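Local coordinates for beta-glucosidase (Chaetomella raphigera, PDB 6JXG), which probably hydrolyses terminal, non-reducing beta-D-glucosyl residues with release of beta-D-glucose, as a secreted family 3 glycoside hydrolase of cellulose breakdown, at residues Gln67-Ala79 / Ile501-Asn513. Sequence-based numbering, arbitrary orientation.
With NAG (2-acetamido-2-deoxy-beta-D-glucopyranose), chain B.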
loop_
_atom_site.group_PDB
_atom_site.type_symbol
_atom_site.label_atom_id
_atom_site.label_comp_id
_atom_site.label_asym_id
_atom_site.label_seq_id
_atom_site.Cartn_x
_atom_site.Cartn_y
_atom_site.Cartn_z
ATOM N N GLN A 67 10.484 -16.713 -11.694
ATOM C CA GLN A 67 11.329 -15.951 -12.537
ATOM C C GLN A 67 10.526 -15.349 -13.714
ATOM O O GLN A 67 9.366 -15.783 -14.017
ATOM C CB GLN A 67 12.520 -16.782 -13.035
ATOM C CG GLN A 67 13.364 -17.407 -11.975
ATOM C CD GLN A 67 13.835 -16.359 -11.008
ATOM O OE1 GLN A 67 14.463 -15.420 -11.427
ATOM N NE2 GLN A 67 13.461 -16.463 -9.720
ATOM N N ASN A 68 11.148 -14.351 -14.348
ATOM C CA ASN A 68 10.551 -13.678 -15.525
ATOM C C ASN A 68 9.193 -13.105 -15.190
ATOM O O ASN A 68 8.260 -13.231 -15.954
ATOM C CB ASN A 68 10.403 -14.643 -16.676
ATOM C CG ASN A 68 11.614 -14.684 -17.539
ATOM O OD1 ASN A 68 12.333 -13.673 -17.690
ATOM N ND2 ASN A 68 11.888 -15.853 -18.095
ATOM N N VAL A 69 9.150 -12.395 -14.055
ATOM C CA VAL A 69 8.000 -11.609 -13.695
ATOM C C VAL A 69 8.476 -10.139 -13.455
ATOM O O VAL A 69 9.654 -9.851 -13.419
ATOM C CB VAL A 69 7.330 -12.162 -12.416
ATOM C CG1 VAL A 69 6.953 -13.611 -12.601
ATOM C CG2 VAL A 69 8.234 -12.002 -11.209
ATOM N N THR A 70 7.534 -9.241 -13.314
ATOM C CA THR A 70 7.835 -7.831 -13.090
ATOM C C THR A 70 7.905 -7.544 -11.582
ATOM O O THR A 70 7.016 -7.921 -10.833
ATOM C CB THR A 70 6.758 -6.939 -13.746
ATOM O OG1 THR A 70 6.779 -7.170 -15.164
ATOM C CG2 THR A 70 7.003 -5.438 -13.531
ATOM N N ALA A 71 8.905 -6.769 -11.181
ATOM C CA ALA A 71 9.008 -6.291 -9.819
ATOM C C ALA A 71 8.493 -4.824 -9.820
ATOM O O ALA A 71 9.211 -3.897 -10.190
ATOM C CB ALA A 71 10.434 -6.409 -9.304
ATOM N N PHE A 72 7.192 -4.678 -9.568
ATOM C CA PHE A 72 6.536 -3.412 -9.619
ATOM C C PHE A 72 6.970 -2.554 -8.431
ATOM O O PHE A 72 7.499 -3.057 -7.454
ATOM C CB PHE A 72 5.024 -3.565 -9.583
ATOM C CG PHE A 72 4.413 -4.271 -10.796
ATOM C CD1 PHE A 72 4.128 -3.595 -11.963
ATOM C CD2 PHE A 72 4.209 -5.631 -10.771
ATOM C CE1 PHE A 72 3.588 -4.291 -13.050
ATOM C CE2 PHE A 72 3.655 -6.306 -11.842
ATOM C CZ PHE A 72 3.382 -5.608 -12.996
ATOM N N PRO A 73 6.758 -1.237 -8.506
ATOM C CA PRO A 73 6.938 -0.366 -7.348
ATOM C C PRO A 73 6.097 -0.808 -6.160
ATOM O O PRO A 73 5.025 -1.468 -6.304
ATOM C CB PRO A 73 6.452 0.994 -7.849
ATOM C CG PRO A 73 6.644 0.961 -9.314
ATOM C CD PRO A 73 6.453 -0.482 -9.731
ATOM N N THR A 74 6.578 -0.464 -5.002
ATOM C CA THR A 74 5.891 -0.734 -3.713
ATOM C C THR A 74 4.550 -0.054 -3.651
ATOM O O THR A 74 4.293 0.946 -4.345
ATOM C CB THR A 74 6.736 -0.271 -2.538
ATOM O OG1 THR A 74 6.942 1.126 -2.647
ATOM C CG2 THR A 74 8.101 -0.991 -2.537
ATOM N N GLY A 75 3.693 -0.562 -2.785
ATOM C CA GLY A 75 2.428 0.073 -2.499
ATOM C C GLY A 75 2.576 1.547 -2.192
ATOM O O GLY A 75 1.822 2.367 -2.676
ATOM N N ILE A 76 3.547 1.895 -1.358
ATOM C CA ILE A 76 3.602 3.253 -0.834
ATOM C C ILE A 76 4.070 4.181 -1.924
ATOM O O ILE A 76 3.623 5.361 -1.941
ATOM C CB ILE A 76 4.458 3.353 0.474
ATOM C CG1 ILE A 76 4.218 4.675 1.216
ATOM C CG2 ILE A 76 5.949 3.175 0.182
ATOM C CD1 ILE A 76 2.796 4.895 1.681
ATOM N N GLN A 77 4.970 3.697 -2.794
ATOM C CA GLN A 77 5.386 4.446 -4.025
ATOM C C GLN A 77 4.227 4.665 -4.948
ATOM O O GLN A 77 4.069 5.769 -5.515
ATOM C CB GLN A 77 6.508 3.736 -4.801
ATOM C CG GLN A 77 7.031 4.544 -6.046
ATOM C CD GLN A 77 7.936 5.615 -5.516
ATOM O OE1 GLN A 77 8.259 5.538 -4.353
ATOM N NE2 GLN A 77 8.438 6.527 -6.362
ATOM N N THR A 78 3.392 3.639 -5.081
ATOM C CA THR A 78 2.162 3.707 -5.890
ATOM C C THR A 78 1.185 4.775 -5.332
ATOM O O THR A 78 0.647 5.603 -6.086
ATOM C CB THR A 78 1.568 2.290 -5.979
ATOM O OG1 THR A 78 2.518 1.450 -6.604
ATOM C CG2 THR A 78 0.290 2.265 -6.715
ATOM N N ALA A 79 0.995 4.773 -4.013
ATOM C CA ALA A 79 0.151 5.815 -3.358
ATOM C C ALA A 79 0.711 7.172 -3.562
ATOM O O ALA A 79 -0.069 8.112 -3.804
ATOM C CB ALA A 79 -0.086 5.560 -1.898
ATOM N N ILE A 501 16.571 18.072 -2.359
ATOM C CA ILE A 501 16.343 16.784 -1.749
ATOM C C ILE A 501 15.211 16.106 -2.563
ATOM O O ILE A 501 14.103 16.634 -2.675
ATOM C CB ILE A 501 15.956 16.902 -0.272
ATOM C CG1 ILE A 501 17.070 17.569 0.521
ATOM C CG2 ILE A 501 15.732 15.535 0.325
ATOM C CD1 ILE A 501 16.668 17.760 1.949
ATOM N N VAL A 502 15.542 14.949 -3.138
ATOM C CA VAL A 502 14.597 14.150 -3.907
ATOM C C VAL A 502 14.188 12.923 -3.114
ATOM O O VAL A 502 15.016 12.081 -2.850
ATOM C CB VAL A 502 15.274 13.708 -5.189
ATOM C CG1 VAL A 502 14.321 12.871 -5.996
ATOM C CG2 VAL A 502 15.857 14.959 -5.910
ATOM N N TRP A 503 12.926 12.865 -2.674
ATOM C CA TRP A 503 12.385 11.728 -1.948
ATOM C C TRP A 503 11.898 10.729 -3.015
ATOM O O TRP A 503 10.748 10.792 -3.513
ATOM C CB TRP A 503 11.274 12.226 -1.042
ATOM C CG TRP A 503 10.780 11.293 -0.110
ATOM C CD1 TRP A 503 9.641 10.556 -0.256
ATOM C CD2 TRP A 503 11.315 10.999 1.181
ATOM N NE1 TRP A 503 9.474 9.767 0.845
ATOM C CE2 TRP A 503 10.471 10.032 1.765
ATOM C CE3 TRP A 503 12.419 11.436 1.893
ATOM C CZ2 TRP A 503 10.723 9.483 2.983
ATOM C CZ3 TRP A 503 12.686 10.871 3.118
ATOM C CH2 TRP A 503 11.844 9.914 3.659
ATOM N N ALA A 504 12.772 9.802 -3.361
ATOM C CA ALA A 504 12.548 8.970 -4.557
ATOM C C ALA A 504 11.782 7.691 -4.245
ATOM O O ALA A 504 11.328 7.000 -5.161
ATOM C CB ALA A 504 13.898 8.604 -5.144
ATOM N N GLY A 505 11.675 7.359 -2.948
ATOM C CA GLY A 505 10.934 6.192 -2.477
ATOM C C GLY A 505 11.579 4.866 -2.785
ATOM O O GLY A 505 12.801 4.792 -2.890
ATOM N N VAL A 506 10.748 3.835 -3.000
ATOM C CA VAL A 506 11.171 2.461 -3.171
ATOM C C VAL A 506 10.291 1.882 -4.274
ATOM O O VAL A 506 9.111 1.623 -4.101
ATOM C CB VAL A 506 11.152 1.641 -1.864
ATOM C CG1 VAL A 506 12.329 2.052 -0.993
ATOM C CG2 VAL A 506 9.907 1.944 -1.043
ATOM N N SER A 507 10.897 1.801 -5.443
ATOM C CA SER A 507 10.154 1.866 -6.707
ATOM C C SER A 507 10.398 0.752 -7.712
ATOM O O SER A 507 10.005 0.872 -8.868
ATOM C CB SER A 507 10.324 3.274 -7.375
ATOM O OG SER A 507 11.650 3.564 -7.799
ATOM N N GLY A 508 10.937 -0.389 -7.270
ATOM C CA GLY A 508 10.960 -1.541 -8.139
ATOM C C GLY A 508 11.972 -1.436 -9.256
ATOM O O GLY A 508 12.855 -0.540 -9.263
ATOM N N GLN A 509 11.789 -2.303 -10.260
ATOM C CA GLN A 509 12.819 -2.553 -11.281
ATOM C C GLN A 509 13.230 -1.363 -12.116
ATOM O O GLN A 509 14.418 -1.278 -12.557
ATOM C CB GLN A 509 12.413 -3.708 -12.209
ATOM C CG GLN A 509 11.196 -3.410 -13.123
ATOM C CD GLN A 509 10.651 -4.665 -13.764
ATOM O OE1 GLN A 509 10.470 -5.686 -13.097
ATOM N NE2 GLN A 509 10.408 -4.612 -15.066
ATOM N N GLU A 510 12.263 -0.482 -12.366
ATOM C CA GLU A 510 12.547 0.706 -13.162
ATOM C C GLU A 510 13.008 1.952 -12.380
ATOM O O GLU A 510 13.220 3.013 -12.983
ATOM C CB GLU A 510 11.344 1.031 -14.060
ATOM C CG GLU A 510 11.277 0.067 -15.246
ATOM C CD GLU A 510 12.183 0.380 -16.413
ATOM O OE1 GLU A 510 12.435 1.600 -16.725
ATOM O OE2 GLU A 510 12.646 -0.605 -17.037
ATOM N N SER A 511 13.289 1.776 -11.096
ATOM C CA SER A 511 13.676 2.866 -10.177
ATOM C C SER A 511 14.569 3.955 -10.816
ATOM O O SER A 511 14.197 5.134 -10.877
ATOM C CB SER A 511 14.386 2.268 -8.926
ATOM O OG SER A 511 14.803 3.280 -8.024
ATOM N N GLY A 512 15.759 3.565 -11.230
ATOM C CA GLY A 512 16.748 4.506 -11.722
ATOM C C GLY A 512 16.316 5.215 -13.004
ATOM O O GLY A 512 16.706 6.389 -13.224
ATOM N N ASN A 513 15.491 4.568 -13.834
ATOM C CA ASN A 513 14.881 5.289 -14.991
ATOM C C ASN A 513 13.880 6.371 -14.582
ATOM O O ASN A 513 13.940 7.554 -15.048
ATOM C CB ASN A 513 14.273 4.322 -16.001
ATOM C CG ASN A 513 15.339 3.673 -16.866
ATOM O OD1 ASN A 513 16.391 4.268 -17.111
ATOM N ND2 ASN A 513 15.052 2.509 -17.374
HETATM C C1 NAG B . 13.009 -16.000 -18.988
HETATM C C2 NAG B . 13.761 -17.327 -18.920
HETATM C C3 NAG B . 14.742 -17.382 -20.076
HETATM C C4 NAG B . 13.950 -17.265 -21.361
HETATM C C5 NAG B . 13.326 -15.880 -21.314
HETATM C C6 NAG B . 12.587 -15.429 -22.566
HETATM C C7 NAG B . 14.143 -18.320 -16.732
HETATM C C8 NAG B . 14.929 -18.358 -15.457
HETATM N N2 NAG B . 14.485 -17.449 -17.665
HETATM O O3 NAG B . 15.389 -18.629 -20.017
HETATM O O4 NAG B . 14.813 -17.430 -22.467
HETATM O O5 NAG B . 12.394 -15.915 -20.267
HETATM O O6 NAG B . 11.795 -16.544 -22.893
HETATM O O7 NAG B . 13.208 -19.086 -16.903
HETATM O O HOH W 1 8.972 -6.546 -16.650
#
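The buried seam between the N-terminal TIM-barrel-like and C-terminal domains of this family 3 glycoside hydrolase runs where Thr74, the N-cap of helix 75-79, meets Val506 in the loop between strand 498-503 and helix 511-519. Thr74 OG1 donates to Val506 O at 2.7 Å, in the carbonyl plane, and accepts from Gln77 N as the capping bond. Its chi1 of 61° sets the hydroxyl between its own backbone N and carbonyl carbon. A valine here would probably cost Val506 O its short hydroxyl bond and the first turn of the helix its side-chain cap. One turn on, the Gln77 amide reaches across the loop: OE1 takes a weak bond from Val506 N, NE2 gives another to Ala504 O, and CG packs on Ser507 CB at 3.8 Å. A CB on Gly505 would run into Gln77 OE1. Toward Asn68, which carries an N-linked glycan, Gln509 pairs with Ala71 twice: N to Ala71 O at 3.0 Å, and OE1 from Ala71 N at 2.7 Å. Thr70 OG1, hydrogen-bonded to Glu97 OE2, also accepts from a water that Gln509 NE2 donates to, while Thr70 CG2 sits 3.5 Å above the centre of the Phe72 ring.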